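Local coordinates for protein carbon monoxide dehydrogenase (Thermococcus sp. AM4, PDB 6T7J) that probably oxidises carbon monoxide to carbon dioxide at a nickel-iron-sulfur cluster, whose broken, nickel-free form is present in this structure, passing electrons on through further iron-sulfur clusters, at residues L517-C522 with S526-A531; L174-R179 with D226-S231; A415-E420 with L511-C516; G428-L433 with L532-D537; T222-G227 with F567-V572. One frame throughout, in Å; residues are numbered along the deposited sequence.

Contact 1 (L517-C522 with S526-A531); sequences LHMGSC and SRILIA. With MSK (Broken Fe4S4 cluster), chain F.
M519 meets the start of helix 525-538 with two unlike parts of itself, its backbone carbonyl and its thioether. The carbonyl faces the guanidinium of R527: NE lies 3.1 Å from M519 O, at the edge of the group and near its plane, but the angle of 127° at the hydrogen makes this a weak bond. The thioether side chain is bent at its last torsion (chi3 75°), which turns CE back toward the helix, 4.0 Å from R527 CB. The two side chains slide past each other in opposite directions, whereas M519 crosses I528 at about a right angle and lays SD 4.0 Å from I528 CG1. A second shell does more to position R527. NH1 forms a salt bridge with D239 and NH2 one with D524, so two carboxylates probably offset its buried charge, which lies close to that of R313, while its extended chain passes the M519 carbonyl. On the strand side, G520 N donates to H518 ND1 over 3.1 Å, from somewhat out of the ring plane, and NE2 of the same imidazole is bonded to N308. The loop then delivers C522 to the broken Fe4S4 cluster, with SG 3.2 Å from FE1, longer than a normal iron-thiolate bond. The strand-loop-helix connection is that of a Rossmann-like domain: strand 516-518 is at the edge of a parallel sheet, bonded through L517 to V476 and G478, and helix 525-538 leaves it to pack between helices 212-242 and 419-425.

Contact 2 (L174-R179 with D226-S231); sequences LAPKKR and DGWSGS
A CH-pi contact between A175 and W228 seats the loop leading into helix 177-186 on helix 212-242, at a point where the latter widens into a pi-type turn. A175 CB stands over one face of the indole, 3.8 Å from the centroid of the six-membered ring and 12° off its normal, and A175 CA comes within 3.5 Å of W228 CZ3. The neighbours in the loop approach more obliquely. L174 O lies 3.4 Å from W228 CZ3, and P176, the N-cap residue of helix 177-186, sets CD 4.1 Å from W228 CH2, the two side chains crossing at about a right angle. Within the turn that carries the tryptophan, S231 N bonds D226 O at 2.8 Å, the reach of the wide turn, and S231 OG adds a bond to D226 OD1. An alanine in place of W228 would probably leave the A175 methyl without the ring face it rests on, and S570 OG without the indole N-H. Around the pair, W183 of helix 177-186 meets the indole edge-to-face, L529 of helix 525-538 packs against it, and L174 reaches M232 and Y236 further along helix 212-242.

Contact 3 (A415-E420 with L511-C516); sequences AGFSVE and LNIPPC
F417 is the residue that carries this contact, its ring set against I513 and P514, and the chain reaches it from the end of strand 411-415. A415 closes that strand with a backbone bond to L248. G416 follows with a positive phi (91°), a conformation in which any side chain would collide with the preceding carbonyl oxygen, and it swings the chain out of the strand. F417 then leaves with CG anti to its carbonyl carbon (chi1 -70°), which directs the ring toward the loop 511-516. The two touches fall on the far end of the ring: CE1 lies 3.7 Å from I513 CG2, and CZ lies 3.5 Å from P514 CD, with CE2 almost as near to the same carbon. Neither partner sits squarely over the face or at the edge. I513 holds CG1 between its backbone N and carbonyl carbon (chi1 58°), and this choice leaves the CG2 methyl to meet the phenyl. The loop so covered is the last leg of a beta-alpha-beta crossover, joining helix 502-511 to strand 516-518 at the border of a parallel sheet; N512, with positive phi, ends the helix. An alanine in place of F417 would take away the ring and is likely to open a gap between I513, P514 and the segment 415-420. The F417 backbone bonds H518, and its side chain also touches L517. Next comes S418, the N-cap of helix 419-425, whose OG bonds A421 N and P245 O. In the first turn of that helix, E420 forms a salt bridge with K129.

Contact 4 (G428-L433 with L532-D537); sequences GTLEPL and LGALAD
A536 N bonds L532 O at 2.8 Å, the shortest polar bond within either segment, and this regular helical turn holds A534 and L535 up to L430 and L433 of the segment 428-433. No polar bond crosses between the segments; methyl groups do all the touching. L430, just before helix 431-439, sends CD1 to the helix opposite, 3.7 Å from A534 CB and 4.0 Å from L535 CD2. Its CG is anti to the carbonyl carbon (chi1 -73°), a torsion that carries the branched end across to helix 525-538. L433, three residues on in the first turn of helix 431-439, has the other common geometry, with CG anti to the backbone N (chi1 178°), and brings CD2 to 4.0 Å from L535 CD2 and to the same distance from CD1. L535 is thus straddled: its CD2 methyl meets a methyl of each leucine, one side chain passing it at a slant and the other at about a right angle. A534, having only a methyl, lets L430 come down close to the helix surface. L535 also reaches I434 and L437 of helix 431-439, and both L433 and L535 rest on I445 of strand 444-448, so L433 and L535 form part of the layer between that strand and the two helices, with L430 beside them. Because every touch is between carbon atoms, the contact has no directional bond to set its register; its hold depends on the fit of branched methyls and on their withdrawal from water, which is only partial for L430, L433 and A534.

Contact 5 (T222-G227 with F567-V572); sequences TSLADG and FVASGV
L224 bends its branched end toward A569, whose methyl points toward helix 212-242. L224 does not leave its backbone aimed at the partner; CG is set anti to the carbonyl carbon (chi1 -72°), and from there CD2 comes within 3.7 Å of A569 CB while CG stays at 3.9 Å. The methyl of A569 therefore nestles against one branch and the fork of the leucine. S223 flanks it more loosely, with OG 4.3 Å from A569 CB; that hydroxyl is engaged by its own helix, at I220 O. L224 CD2 also lies 4.3 Å from S570 OG, again a hydroxyl busy elsewhere, with Y566 O and the indole N-H of W228. The alanine is small enough that the last turn of helix 558-569 can settle close to helix 212-242. That turn ends in a Schellman motif: G571, at positive phi (100°), donates its N to V568 O at 2.7 Å, and V572 N reaches back to F567 O at 3.2 Å, so the helix is closed off right beside the contact. The same helix begins near the broken cluster, whose pocket includes S557 and K559. Further along the 222-227 turn, D226 OD2 bonds S562, a second tie between the two helices, and H100 of helix 81-115. L224 is closed in by V188 and P190, and the carbonyl of A569 accepts a hydrogen bond from W183.

From the N terminus, contact 2 closes first, bringing the loop before helix 177-186 onto helix 212-242. Contact 5 starts on that same helix, shares D226 and G227 with contact 2, and closes only at the end of helix 558-569, so its long loop encloses contacts 1, 3 and 4. Within it, contacts 3 and 4 cross, their segments alternating as 415-420, 428-433, 511-516 and 532-537. Contact 1, the short strand-to-helix turn 517-531, follows contact 3 in series and falls within the loop of contact 4. Helix 525-538 serves contacts 1 and 4, and its L529 touches W228 of contact 2 and S570 of contact 5, tying the sheet edge to the helical layer.

Contact 1 (L517-C522 with S526-A531)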
# COMPACT_ATOMS: atom_id res chain seq x y z
N LEU A 517 20.30 -14.47 -23.43
CA LEU A 517 18.94 -14.84 -23.79
C LEU A 517 17.96 -13.79 -23.27
O LEU A 517 17.77 -13.63 -22.06
CB LEU A 517 18.60 -16.23 -23.26
CG LEU A 517 19.50 -17.36 -23.76
CD1 LEU A 517 18.94 -18.72 -23.36
CD2 LEU A 517 19.68 -17.29 -25.27
N HIS A 518 17.33 -13.07 -24.21
CA HIS A 518 16.26 -12.13 -23.90
C HIS A 518 15.00 -12.92 -23.60
O HIS A 518 14.41 -13.53 -24.49
CB HIS A 518 16.04 -11.19 -25.08
CG HIS A 518 15.15 -10.02 -24.78
ND1 HIS A 518 14.32 -9.98 -23.68
CD2 HIS A 518 14.96 -8.86 -25.44
CE1 HIS A 518 13.65 -8.84 -23.68
NE2 HIS A 518 14.02 -8.14 -24.73
N MET A 519 14.56 -12.91 -22.33
CA MET A 519 13.41 -13.68 -21.91
C MET A 519 12.15 -12.83 -21.73
O MET A 519 11.13 -13.36 -21.29
CB MET A 519 13.73 -14.45 -20.63
CG MET A 519 14.85 -15.47 -20.82
SD MET A 519 14.97 -16.68 -19.50
CE MET A 519 13.57 -17.74 -19.87
N GLY A 520 12.21 -11.54 -22.06
CA GLY A 520 11.02 -10.72 -22.16
C GLY A 520 11.07 -9.52 -21.22
O GLY A 520 12.12 -8.91 -21.02
N SER A 521 9.91 -9.20 -20.64
CA SER A 521 9.69 -7.98 -19.88
C SER A 521 9.82 -8.26 -18.38
O SER A 521 10.20 -9.35 -17.95
CB SER A 521 8.32 -7.40 -20.22
OG SER A 521 7.28 -8.31 -19.88
N CYS A 522 9.48 -7.25 -17.57
CA CYS A 522 9.65 -7.35 -16.12
C CYS A 522 8.75 -8.42 -15.53
O CYS A 522 9.16 -9.13 -14.59
CB CYS A 522 9.39 -6.00 -15.46
SG CYS A 522 10.86 -5.00 -15.20
N SER A 526 8.95 -14.03 -14.42
CA SER A 526 8.28 -15.28 -14.08
C SER A 526 8.81 -16.43 -14.93
O SER A 526 8.99 -17.55 -14.43
CB SER A 526 6.76 -15.14 -14.26
OG SER A 526 6.43 -14.69 -15.56
N ARG A 527 9.11 -16.16 -16.20
CA ARG A 527 9.73 -17.17 -17.06
C ARG A 527 10.98 -17.75 -16.41
O ARG A 527 11.16 -18.97 -16.36
CB ARG A 527 10.08 -16.57 -18.42
CG ARG A 527 8.89 -16.09 -19.24
CD ARG A 527 9.27 -15.99 -20.71
NE ARG A 527 8.49 -14.99 -21.42
CZ ARG A 527 7.33 -15.24 -22.03
NH1 ARG A 527 6.82 -16.47 -22.01
NH2 ARG A 527 6.69 -14.26 -22.66
N ILE A 528 11.85 -16.87 -15.91
CA ILE A 528 13.05 -17.32 -15.20
C ILE A 528 12.67 -18.30 -14.10
O ILE A 528 13.22 -19.41 -14.01
CB ILE A 528 13.82 -16.11 -14.64
CG1 ILE A 528 14.59 -15.40 -15.76
CG2 ILE A 528 14.76 -16.53 -13.53
CD1 ILE A 528 15.23 -14.09 -15.34
N LEU A 529 11.67 -17.93 -13.29
CA LEU A 529 11.24 -18.81 -12.20
C LEU A 529 10.77 -20.16 -12.72
O LEU A 529 10.95 -21.18 -12.05
CB LEU A 529 10.14 -18.14 -11.38
CG LEU A 529 10.58 -16.98 -10.49
CD1 LEU A 529 9.45 -16.58 -9.54
CD2 LEU A 529 11.84 -17.33 -9.71
N ILE A 530 10.15 -20.18 -13.91
CA ILE A 530 9.78 -21.45 -14.50
C ILE A 530 11.02 -22.24 -14.89
O ILE A 530 11.17 -23.41 -14.54
CB ILE A 530 8.84 -21.23 -15.71
CG1 ILE A 530 7.51 -20.65 -15.24
CG2 ILE A 530 8.60 -22.54 -16.44
CD1 ILE A 530 6.77 -21.54 -14.25
N ALA A 531 11.96 -21.58 -15.59
CA ALA A 531 13.15 -22.25 -16.08
C ALA A 531 13.89 -22.95 -14.94
O ALA A 531 14.04 -24.18 -14.94
CB ALA A 531 14.07 -21.25 -16.78
S1 MSK F . 10.51 -0.75 -17.39
S3 MSK F . 10.79 -1.48 -14.01
S4 MSK F . 12.86 0.88 -15.39
S5 MSK F . 12.92 -2.47 -16.22
FE1 MSK F . 9.38 -2.62 -16.82
FE2 MSK F . 12.80 -0.53 -17.05
FE3 MSK F . 12.94 -1.03 -14.36
FE4 MSK F . 10.80 0.27 -15.38

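Contact 2 (L174-R179 with D226-S231)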
# COMPACT_ATOMS: atom_id res chain seq x y z
N LEU A 174 2.44 -24.11 -10.01
CA LEU A 174 3.58 -24.07 -10.92
C LEU A 174 4.92 -24.15 -10.21
O LEU A 174 5.94 -24.34 -10.88
CB LEU A 174 3.52 -22.80 -11.78
CG LEU A 174 2.43 -22.75 -12.84
CD1 LEU A 174 1.99 -21.31 -13.09
CD2 LEU A 174 2.90 -23.39 -14.13
N ALA A 175 4.95 -24.01 -8.89
CA ALA A 175 6.20 -24.04 -8.13
C ALA A 175 6.50 -25.46 -7.66
O ALA A 175 5.58 -26.20 -7.30
CB ALA A 175 6.12 -23.10 -6.93
N PRO A 176 7.77 -25.85 -7.65
CA PRO A 176 8.12 -27.22 -7.23
C PRO A 176 7.76 -27.47 -5.77
O PRO A 176 7.69 -26.55 -4.96
CB PRO A 176 9.64 -27.28 -7.44
CG PRO A 176 10.09 -25.85 -7.49
CD PRO A 176 8.95 -25.09 -8.09
N LYS A 177 7.53 -28.75 -5.46
CA LYS A 177 7.11 -29.13 -4.11
C LYS A 177 8.15 -28.76 -3.06
O LYS A 177 7.81 -28.56 -1.89
CB LYS A 177 6.82 -30.63 -4.05
CG LYS A 177 6.02 -31.16 -5.23
CD LYS A 177 5.77 -32.66 -5.08
CE LYS A 177 6.04 -33.40 -6.38
NZ LYS A 177 6.14 -34.87 -6.16
N LYS A 178 9.43 -28.69 -3.45
CA LYS A 178 10.46 -28.32 -2.49
C LYS A 178 10.32 -26.86 -2.07
O LYS A 178 10.40 -26.54 -0.87
CB LYS A 178 11.85 -28.58 -3.09
CG LYS A 178 12.07 -30.03 -3.50
CD LYS A 178 13.55 -30.32 -3.72
CE LYS A 178 13.76 -31.68 -4.38
NZ LYS A 178 13.20 -32.79 -3.57
N ARG A 179 10.10 -25.96 -3.03
CA ARG A 179 9.81 -24.57 -2.69
C ARG A 179 8.53 -24.47 -1.86
O ARG A 179 8.44 -23.66 -0.94
CB ARG A 179 9.69 -23.74 -3.97
CG ARG A 179 11.02 -23.41 -4.63
CD ARG A 179 11.80 -22.40 -3.81
NE ARG A 179 12.78 -23.04 -2.94
CZ ARG A 179 13.35 -22.45 -1.90
NH1 ARG A 179 13.04 -21.19 -1.60
NH2 ARG A 179 14.23 -23.10 -1.16
N ASP A 226 3.51 -11.90 -5.82
CA ASP A 226 3.83 -11.26 -7.09
C ASP A 226 4.38 -12.27 -8.09
O ASP A 226 3.79 -12.51 -9.15
CB ASP A 226 4.81 -10.11 -6.88
CG ASP A 226 5.19 -9.40 -8.18
OD1 ASP A 226 4.65 -9.74 -9.26
OD2 ASP A 226 6.04 -8.48 -8.13
N GLY A 227 5.54 -12.86 -7.78
CA GLY A 227 6.30 -13.58 -8.79
C GLY A 227 5.63 -14.85 -9.26
O GLY A 227 5.55 -15.11 -10.47
N TRP A 228 5.15 -15.66 -8.33
CA TRP A 228 4.59 -16.97 -8.65
C TRP A 228 3.09 -16.93 -8.93
O TRP A 228 2.46 -17.99 -9.04
CB TRP A 228 4.89 -17.96 -7.52
CG TRP A 228 6.29 -18.47 -7.56
CD1 TRP A 228 7.34 -18.06 -6.79
CD2 TRP A 228 6.81 -19.49 -8.42
NE1 TRP A 228 8.48 -18.76 -7.11
CE2 TRP A 228 8.18 -19.64 -8.11
CE3 TRP A 228 6.25 -20.29 -9.42
CZ2 TRP A 228 8.99 -20.56 -8.77
CZ3 TRP A 228 7.06 -21.20 -10.07
CH2 TRP A 228 8.42 -21.33 -9.74
N SER A 229 2.50 -15.74 -9.04
CA SER A 229 1.07 -15.65 -9.31
C SER A 229 0.75 -14.47 -10.21
O SER A 229 0.42 -14.65 -11.39
CB SER A 229 0.28 -15.54 -8.00
OG SER A 229 -1.11 -15.44 -8.24
N GLY A 230 0.84 -13.25 -9.68
CA GLY A 230 0.51 -12.05 -10.42
C GLY A 230 1.32 -11.86 -11.69
O GLY A 230 0.76 -11.82 -12.79
N SER A 231 2.64 -11.74 -11.55
CA SER A 231 3.50 -11.66 -12.72
C SER A 231 3.39 -12.92 -13.57
O SER A 231 3.43 -12.86 -14.81
CB SER A 231 4.95 -11.42 -12.29
OG SER A 231 5.25 -10.04 -12.22

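Contact 3 (A415-E420 with L511-C516)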
# COMPACT_ATOMS: atom_id res chain seq x y z
N ALA A 415 15.94 -12.04 -30.14
CA ALA A 415 15.08 -12.06 -28.95
C ALA A 415 14.04 -13.17 -29.08
O ALA A 415 14.03 -13.94 -30.05
CB ALA A 415 14.41 -10.70 -28.75
N GLY A 416 13.17 -13.25 -28.09
CA GLY A 416 12.08 -14.20 -28.12
C GLY A 416 12.37 -15.55 -27.50
O GLY A 416 11.84 -16.56 -27.98
N PHE A 417 13.17 -15.60 -26.44
CA PHE A 417 13.56 -16.86 -25.83
C PHE A 417 12.72 -17.09 -24.58
O PHE A 417 13.17 -16.91 -23.44
CB PHE A 417 15.06 -16.87 -25.51
CG PHE A 417 15.93 -16.94 -26.73
CD1 PHE A 417 16.02 -18.11 -27.47
CD2 PHE A 417 16.65 -15.83 -27.15
CE1 PHE A 417 16.82 -18.18 -28.60
CE2 PHE A 417 17.44 -15.89 -28.28
CZ PHE A 417 17.53 -17.07 -29.00
N SER A 418 11.48 -17.50 -24.80
CA SER A 418 10.66 -18.00 -23.71
C SER A 418 11.14 -19.40 -23.31
O SER A 418 11.98 -20.01 -23.97
CB SER A 418 9.18 -18.03 -24.11
OG SER A 418 8.98 -18.88 -25.23
N VAL A 419 10.59 -19.90 -22.20
CA VAL A 419 10.96 -21.24 -21.75
C VAL A 419 10.58 -22.28 -22.80
O VAL A 419 11.34 -23.23 -23.06
CB VAL A 419 10.29 -21.55 -20.39
CG1 VAL A 419 10.68 -22.94 -19.91
CG2 VAL A 419 10.68 -20.50 -19.36
N GLU A 420 9.42 -22.10 -23.44
CA GLU A 420 9.02 -23.00 -24.51
C GLU A 420 10.00 -22.94 -25.68
O GLU A 420 10.39 -23.97 -26.23
CB GLU A 420 7.61 -22.67 -24.97
CG GLU A 420 6.52 -23.04 -23.98
CD GLU A 420 6.28 -21.96 -22.94
OE1 GLU A 420 5.55 -22.23 -21.96
OE2 GLU A 420 6.82 -20.85 -23.10
N LEU A 511 23.47 -24.95 -30.83
CA LEU A 511 22.03 -24.71 -30.82
C LEU A 511 21.63 -23.44 -31.57
O LEU A 511 20.43 -23.14 -31.65
CB LEU A 511 21.52 -24.64 -29.37
CG LEU A 511 21.96 -25.80 -28.47
CD1 LEU A 511 21.34 -25.67 -27.09
CD2 LEU A 511 21.60 -27.14 -29.10
N ASN A 512 22.59 -22.71 -32.12
CA ASN A 512 22.34 -21.47 -32.87
C ASN A 512 21.54 -20.46 -32.04
O ASN A 512 20.52 -19.92 -32.47
CB ASN A 512 21.63 -21.76 -34.20
CG ASN A 512 21.74 -20.60 -35.17
OD1 ASN A 512 22.65 -19.77 -35.06
ND2 ASN A 512 20.82 -20.53 -36.12
N ILE A 513 22.03 -20.21 -30.83
CA ILE A 513 21.47 -19.18 -29.96
C ILE A 513 22.60 -18.25 -29.54
O ILE A 513 23.78 -18.61 -29.63
CB ILE A 513 20.76 -19.79 -28.73
CG1 ILE A 513 21.74 -20.64 -27.92
CG2 ILE A 513 19.55 -20.61 -29.15
CD1 ILE A 513 21.13 -21.23 -26.66
N PRO A 514 22.28 -17.03 -29.11
CA PRO A 514 23.31 -16.14 -28.57
C PRO A 514 23.70 -16.57 -27.17
O PRO A 514 23.00 -17.38 -26.54
CB PRO A 514 22.63 -14.76 -28.57
CG PRO A 514 21.38 -14.92 -29.39
CD PRO A 514 20.98 -16.34 -29.23
N PRO A 515 24.82 -16.06 -26.63
CA PRO A 515 25.16 -16.35 -25.23
C PRO A 515 24.34 -15.56 -24.23
O PRO A 515 24.49 -15.79 -23.02
CB PRO A 515 26.64 -15.97 -25.16
CG PRO A 515 26.80 -14.91 -26.19
CD PRO A 515 25.86 -15.26 -27.30
N CYS A 516 23.50 -14.63 -24.68
CA CYS A 516 22.62 -13.85 -23.81
C CYS A 516 21.19 -14.01 -24.31
O CYS A 516 20.90 -13.71 -25.47
CB CYS A 516 23.03 -12.38 -23.78
SG CYS A 516 24.67 -12.08 -23.06

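Contact 4 (G428-L433 with L532-D537)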
# COMPACT_ATOMS: atom_id res chain seq x y z
N GLY A 428 13.31 -30.31 -27.59
CA GLY A 428 12.12 -30.71 -26.88
C GLY A 428 12.36 -31.26 -25.49
O GLY A 428 11.38 -31.53 -24.77
N THR A 429 13.61 -31.43 -25.08
CA THR A 429 13.95 -31.96 -23.76
C THR A 429 14.98 -31.06 -23.11
O THR A 429 15.73 -30.34 -23.77
CB THR A 429 14.47 -33.40 -23.86
OG1 THR A 429 14.59 -33.96 -22.54
CG2 THR A 429 15.83 -33.44 -24.54
N LEU A 430 15.02 -31.10 -21.77
CA LEU A 430 16.00 -30.34 -21.01
C LEU A 430 17.35 -31.04 -20.91
O LEU A 430 18.28 -30.47 -20.32
CB LEU A 430 15.48 -30.06 -19.60
CG LEU A 430 14.37 -29.03 -19.40
CD1 LEU A 430 14.20 -28.72 -17.92
CD2 LEU A 430 14.63 -27.76 -20.20
N GLU A 431 17.49 -32.23 -21.48
CA GLU A 431 18.67 -33.05 -21.22
C GLU A 431 19.98 -32.46 -21.74
O GLU A 431 20.98 -32.55 -21.01
CB GLU A 431 18.45 -34.46 -21.80
CG GLU A 431 19.49 -35.47 -21.34
CD GLU A 431 19.30 -36.84 -21.97
OE1 GLU A 431 18.31 -37.52 -21.62
OE2 GLU A 431 20.13 -37.22 -22.83
N PRO A 432 20.06 -31.88 -22.95
CA PRO A 432 21.37 -31.37 -23.39
C PRO A 432 21.95 -30.27 -22.51
O PRO A 432 23.15 -30.31 -22.19
CB PRO A 432 21.09 -30.86 -24.82
CG PRO A 432 19.61 -30.82 -24.95
CD PRO A 432 19.08 -31.86 -24.04
N LEU A 433 21.14 -29.29 -22.10
CA LEU A 433 21.67 -28.24 -21.22
C LEU A 433 22.00 -28.79 -19.84
O LEU A 433 22.97 -28.33 -19.21
CB LEU A 433 20.67 -27.09 -21.11
CG LEU A 433 21.11 -25.96 -20.17
CD1 LEU A 433 21.06 -24.61 -20.86
CD2 LEU A 433 20.27 -25.96 -18.91
N LEU A 532 14.33 -22.18 -13.95
CA LEU A 532 14.93 -22.76 -12.75
C LEU A 532 14.05 -23.85 -12.17
O LEU A 532 14.52 -24.96 -11.89
CB LEU A 532 15.19 -21.66 -11.72
CG LEU A 532 16.07 -20.50 -12.18
CD1 LEU A 532 15.98 -19.33 -11.21
CD2 LEU A 532 17.52 -20.96 -12.34
N GLY A 533 12.75 -23.57 -12.04
CA GLY A 533 11.84 -24.56 -11.48
C GLY A 533 11.87 -25.86 -12.26
O GLY A 533 11.83 -26.94 -11.68
N ALA A 534 11.95 -25.77 -13.59
CA ALA A 534 12.10 -26.97 -14.40
C ALA A 534 13.43 -27.65 -14.10
O ALA A 534 13.47 -28.85 -13.78
CB ALA A 534 11.99 -26.62 -15.88
N LEU A 535 14.53 -26.89 -14.15
CA LEU A 535 15.85 -27.45 -13.93
C LEU A 535 15.91 -28.19 -12.60
O LEU A 535 16.20 -29.39 -12.54
CB LEU A 535 16.91 -26.34 -13.97
CG LEU A 535 17.45 -25.94 -15.34
CD1 LEU A 535 18.81 -25.31 -15.19
CD2 LEU A 535 17.51 -27.14 -16.28
N ALA A 536 15.61 -27.47 -11.51
CA ALA A 536 15.59 -28.07 -10.19
C ALA A 536 14.74 -29.33 -10.16
O ALA A 536 15.11 -30.33 -9.52
CB ALA A 536 15.08 -27.05 -9.16
N ASP A 537 13.61 -29.33 -10.87
CA ASP A 537 12.75 -30.51 -10.84
C ASP A 537 13.34 -31.64 -11.67
O ASP A 537 13.23 -32.82 -11.29
CB ASP A 537 11.35 -30.15 -11.34
CG ASP A 537 10.39 -29.86 -10.21
OD1 ASP A 537 10.69 -30.24 -9.06
OD2 ASP A 537 9.34 -29.23 -10.46

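Contact 5 (T222-G227 with F567-V572)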
# COMPACT_ATOMS: atom_id res chain seq x y z
N THR A 222 4.53 -11.49 0.25
CA THR A 222 3.96 -10.60 -0.76
C THR A 222 4.73 -10.70 -2.08
O THR A 222 4.13 -10.73 -3.16
CB THR A 222 3.94 -9.16 -0.25
OG1 THR A 222 3.23 -9.10 0.99
CG2 THR A 222 3.28 -8.24 -1.26
N SER A 223 6.06 -10.74 -2.00
CA SER A 223 6.86 -10.93 -3.20
C SER A 223 6.52 -12.25 -3.88
O SER A 223 6.50 -12.33 -5.12
CB SER A 223 8.34 -10.87 -2.86
OG SER A 223 8.77 -12.10 -2.28
N LEU A 224 6.25 -13.29 -3.10
CA LEU A 224 5.86 -14.57 -3.69
C LEU A 224 4.49 -14.47 -4.35
O LEU A 224 4.27 -15.05 -5.42
CB LEU A 224 5.86 -15.67 -2.62
CG LEU A 224 7.25 -16.11 -2.15
CD1 LEU A 224 7.14 -17.20 -1.10
CD2 LEU A 224 8.10 -16.56 -3.33
N ALA A 225 3.56 -13.74 -3.73
CA ALA A 225 2.28 -13.46 -4.39
C ALA A 225 2.49 -12.75 -5.72
O ALA A 225 1.72 -12.96 -6.67
CB ALA A 225 1.38 -12.62 -3.48
N ASP A 226 3.51 -11.90 -5.82
CA ASP A 226 3.83 -11.26 -7.09
C ASP A 226 4.38 -12.27 -8.09
O ASP A 226 3.79 -12.51 -9.15
CB ASP A 226 4.81 -10.11 -6.88
CG ASP A 226 5.19 -9.40 -8.18
OD1 ASP A 226 4.65 -9.74 -9.26
OD2 ASP A 226 6.04 -8.48 -8.13
N GLY A 227 5.54 -12.86 -7.78
CA GLY A 227 6.30 -13.58 -8.79
C GLY A 227 5.63 -14.85 -9.26
O GLY A 227 5.55 -15.11 -10.47
N PHE A 567 12.85 -13.39 -6.00
CA PHE A 567 13.99 -14.22 -6.41
C PHE A 567 14.65 -14.83 -5.19
O PHE A 567 14.80 -16.06 -5.10
CB PHE A 567 14.98 -13.39 -7.22
CG PHE A 567 14.67 -13.34 -8.69
CD1 PHE A 567 13.85 -14.30 -9.27
CD2 PHE A 567 15.18 -12.33 -9.50
CE1 PHE A 567 13.56 -14.26 -10.62
CE2 PHE A 567 14.89 -12.29 -10.85
CZ PHE A 567 14.08 -13.26 -11.41
N VAL A 568 15.03 -14.00 -4.22
CA VAL A 568 15.59 -14.51 -2.97
C VAL A 568 14.70 -15.60 -2.39
O VAL A 568 15.14 -16.71 -2.10
CB VAL A 568 15.82 -13.37 -1.97
CG1 VAL A 568 16.15 -13.92 -0.59
CG2 VAL A 568 16.93 -12.44 -2.45
N ALA A 569 13.40 -15.30 -2.24
CA ALA A 569 12.46 -16.24 -1.64
C ALA A 569 12.33 -17.51 -2.46
O ALA A 569 12.01 -18.57 -1.91
CB ALA A 569 11.10 -15.58 -1.47
N SER A 570 12.55 -17.43 -3.78
CA SER A 570 12.58 -18.62 -4.61
C SER A 570 13.88 -19.40 -4.47
O SER A 570 14.01 -20.47 -5.07
CB SER A 570 12.37 -18.24 -6.08
OG SER A 570 11.21 -17.45 -6.23
N GLY A 571 14.84 -18.90 -3.69
CA GLY A 571 16.04 -19.62 -3.38
C GLY A 571 17.27 -19.27 -4.18
O GLY A 571 18.28 -19.98 -4.07
N VAL A 572 17.24 -18.20 -4.98
CA VAL A 572 18.38 -17.83 -5.81
C VAL A 572 19.15 -16.70 -5.13
O VAL A 572 18.56 -15.72 -4.67
CB VAL A 572 17.96 -17.44 -7.23
CG1 VAL A 572 16.80 -16.50 -7.22
CG2 VAL A 572 19.11 -16.80 -7.98